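PDB 3KZW: cytosol aminopeptidase from Staphylococcus aureus subsp. aureus, which probably removes N-terminal amino acids, leucine in particular, from peptides as a metal-dependent aminopeptidase of the cytosol aminopeptidase family. Local coordinates for residues 112-117 and 135-140. Residues are numbered along the deposited sequence; the frame is centred on the assembly and turned at random.
Sequences LKIWGH and DSFISK
Trp-115 and Phe-137 reach each other with the same first torsion: in both, CG lies anti to the carbonyl carbon and beside the backbone N, with chi1 -68° and -73°. Trp-115 thereby carries the six-membered end of its indole beyond the helix and over the Phe-137 ring. The six-membered ring of Trp-115 and the Phe-137 ring form an offset stack, with centroids 4.5 Å apart and planes inclined by 16°. The overlap is partial. Trp-115 CH2 lies over one face of the phenyl ring, displaced toward its rim, and comes to 3.7 Å from Phe-137 CD2. Next to it, Trp-115 CZ3 is 4.0 Å from Phe-137 CE2.

Ile-114 meets the same phenyl ring at its edge. Its CG2 methyl lies close to the ring plane, 3.9 Å from Phe-137 CE2. Phe-137 is thus touched on a face by the indole and at its rim by a branched aliphatic side chain. No hydrogen bond joins the two segments, and all three touching residues are buried. The contact is wholly apolar. The backbones stay well apart, with the CA atoms of Ile-114 and Phe-137 at 9.5 Å.

Val-98 and Leu-100 of strand 91-101 touch both Ile-114 and Phe-137. Trp-115 also packs on Ala-150 and Cys-151 of helix 144-157. The backbone O of Phe-137 accepts a hydrogen bond from Arg-106 NH2, which ties the loop to the residues just before helix 108-124.

The contact joins helix 108-124 to the loop that follows strand 129-133. It is hydrophobic core packing of a helix and a strand-to-helix loop against a mixed beta-sheet, in the alpha/beta N-terminal domain of the cytosol aminopeptidase family.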
loop_
_atom_site.group_PDB
_atom_site.type_symbol
_atom_site.label_atom_id
_atom_site.label_comp_id
_atom_site.label_asym_id
_atom_site.label_seq_id
_atom_site.Cartn_x
_atom_site.Cartn_y
_atom_site.Cartn_z
ATOM N N LEU A 112 9.118 -14.286 -40.744
ATOM C CA LEU A 112 9.151 -14.998 -39.462
ATOM C C LEU A 112 7.764 -15.498 -39.060
ATOM O O LEU A 112 7.622 -16.590 -38.511
ATOM C CB LEU A 112 9.733 -14.112 -38.357
ATOM C CG LEU A 112 11.209 -13.714 -38.421
ATOM C CD1 LEU A 112 11.538 -12.760 -37.289
ATOM C CD2 LEU A 112 12.128 -14.928 -38.374
ATOM N N LYS A 113 6.751 -14.685 -39.342
ATOM C CA LYS A 113 5.362 -15.037 -39.074
ATOM C C LYS A 113 4.889 -16.164 -39.997
ATOM O O LYS A 113 4.153 -17.052 -39.566
ATOM C CB LYS A 113 4.466 -13.803 -39.222
ATOM C CG LYS A 113 3.070 -13.959 -38.632
ATOM C CD LYS A 113 2.220 -12.709 -38.829
ATOM C CE LYS A 113 2.567 -11.614 -37.826
ATOM N NZ LYS A 113 1.782 -10.370 -38.074
ATOM N N ILE A 114 5.321 -16.120 -41.260
ATOM C CA ILE A 114 4.962 -17.126 -42.263
ATOM C C ILE A 114 5.546 -18.495 -41.914
ATOM O O ILE A 114 4.802 -19.467 -41.779
ATOM C CB ILE A 114 5.389 -16.697 -43.700
ATOM C CG1 ILE A 114 4.528 -15.532 -44.193
ATOM C CG2 ILE A 114 5.282 -17.865 -44.679
ATOM C CD1 ILE A 114 5.180 -14.699 -45.283
ATOM N N TRP A 115 6.869 -18.564 -41.765
ATOM C CA TRP A 115 7.548 -19.819 -41.427
ATOM C C TRP A 115 7.171 -20.299 -40.026
ATOM O O TRP A 115 7.011 -21.500 -39.796
ATOM C CB TRP A 115 9.070 -19.678 -41.540
ATOM C CG TRP A 115 9.580 -19.490 -42.939
ATOM C CD1 TRP A 115 10.240 -18.398 -43.431
ATOM C CD2 TRP A 115 9.484 -20.423 -44.025
ATOM N NE1 TRP A 115 10.555 -18.590 -44.754
ATOM C CE2 TRP A 115 10.103 -19.822 -45.146
ATOM C CE3 TRP A 115 8.931 -21.705 -44.162
ATOM C CZ2 TRP A 115 10.188 -20.462 -46.388
ATOM C CZ3 TRP A 115 9.013 -22.339 -45.399
ATOM C CH2 TRP A 115 9.638 -21.715 -46.494
ATOM N N GLY A 116 7.025 -19.350 -39.103
ATOM C CA GLY A 116 6.666 -19.641 -37.719
ATOM C C GLY A 116 5.356 -20.388 -37.585
ATOM O O GLY A 116 5.318 -21.481 -37.021
ATOM N N HIS A 117 4.285 -19.804 -38.114
ATOM C CA HIS A 117 2.962 -20.425 -38.049
ATOM C C HIS A 117 2.890 -21.748 -38.812
ATOM O O HIS A 117 2.185 -22.672 -38.395
ATOM C CB HIS A 117 1.872 -19.468 -38.539
ATOM C CG HIS A 117 1.558 -18.359 -37.582
ATOM N ND1 HIS A 117 0.943 -17.192 -37.976
ATOM C CD2 HIS A 117 1.785 -18.234 -36.252
ATOM C CE1 HIS A 117 0.799 -16.396 -36.931
ATOM N NE2 HIS A 117 1.303 -17.005 -35.872
ATOM N N ASP A 135 9.605 -22.610 -54.414
ATOM C CA ASP A 135 9.474 -21.553 -55.418
ATOM C C ASP A 135 8.299 -20.610 -55.166
ATOM O O ASP A 135 8.313 -19.463 -55.618
ATOM C CB ASP A 135 9.368 -22.153 -56.824
ATOM C CG ASP A 135 10.670 -22.788 -57.296
ATOM O OD1 ASP A 135 11.721 -22.589 -56.648
ATOM O OD2 ASP A 135 10.639 -23.485 -58.330
ATOM N N SER A 136 7.290 -21.094 -54.443
ATOM C CA SER A 136 6.113 -20.295 -54.114
ATOM C C SER A 136 6.382 -19.321 -52.968
ATOM O O SER A 136 5.579 -18.422 -52.710
ATOM C CB SER A 136 4.921 -21.200 -53.777
ATOM O OG SER A 136 5.144 -21.936 -52.586
ATOM N N PHE A 137 7.509 -19.510 -52.283
ATOM C CA PHE A 137 7.903 -18.656 -51.162
ATOM C C PHE A 137 8.896 -17.570 -51.572
ATOM O O PHE A 137 9.036 -16.558 -50.882
ATOM C CB PHE A 137 8.495 -19.502 -50.033
ATOM C CG PHE A 137 7.476 -20.311 -49.282
ATOM C CD1 PHE A 137 7.060 -21.550 -49.759
ATOM C CD2 PHE A 137 6.935 -19.837 -48.094
ATOM C CE1 PHE A 137 6.120 -22.297 -49.072
ATOM C CE2 PHE A 137 5.993 -20.583 -47.397
ATOM C CZ PHE A 137 5.586 -21.816 -47.888
ATOM N N ILE A 138 9.574 -17.792 -52.696
ATOM C CA ILE A 138 10.603 -16.885 -53.196
ATOM C C ILE A 138 10.032 -15.983 -54.279
ATOM O O ILE A 138 9.446 -16.458 -55.255
ATOM C CB ILE A 138 11.814 -17.667 -53.754
ATOM C CG1 ILE A 138 12.357 -18.634 -52.694
ATOM C CG2 ILE A 138 12.908 -16.710 -54.243
ATOM C CD1 ILE A 138 13.069 -19.848 -53.268
ATOM N N SER A 139 10.203 -14.679 -54.098
ATOM C CA SER A 139 9.702 -13.716 -55.063
ATOM C C SER A 139 10.838 -12.967 -55.732
ATOM O O SER A 139 11.999 -13.064 -55.323
ATOM C CB SER A 139 8.737 -12.729 -54.396
ATOM O OG SER A 139 9.436 -11.810 -53.576
ATOM N N LYS A 140 10.480 -12.223 -56.772
ATOM C CA LYS A 140 11.380 -11.309 -57.460
ATOM C C LYS A 140 11.871 -10.192 -56.528
ATOM O O LYS A 140 12.912 -9.584 -56.777
ATOM C CB LYS A 140 10.659 -10.713 -58.677
ATOM C CG LYS A 140 9.246 -10.187 -58.368
ATOM C CD LYS A 140 8.475 -9.729 -59.603
ATOM C CE LYS A 140 7.695 -10.863 -60.249
ATOM N NZ LYS A 140 6.563 -10.355 -61.071
#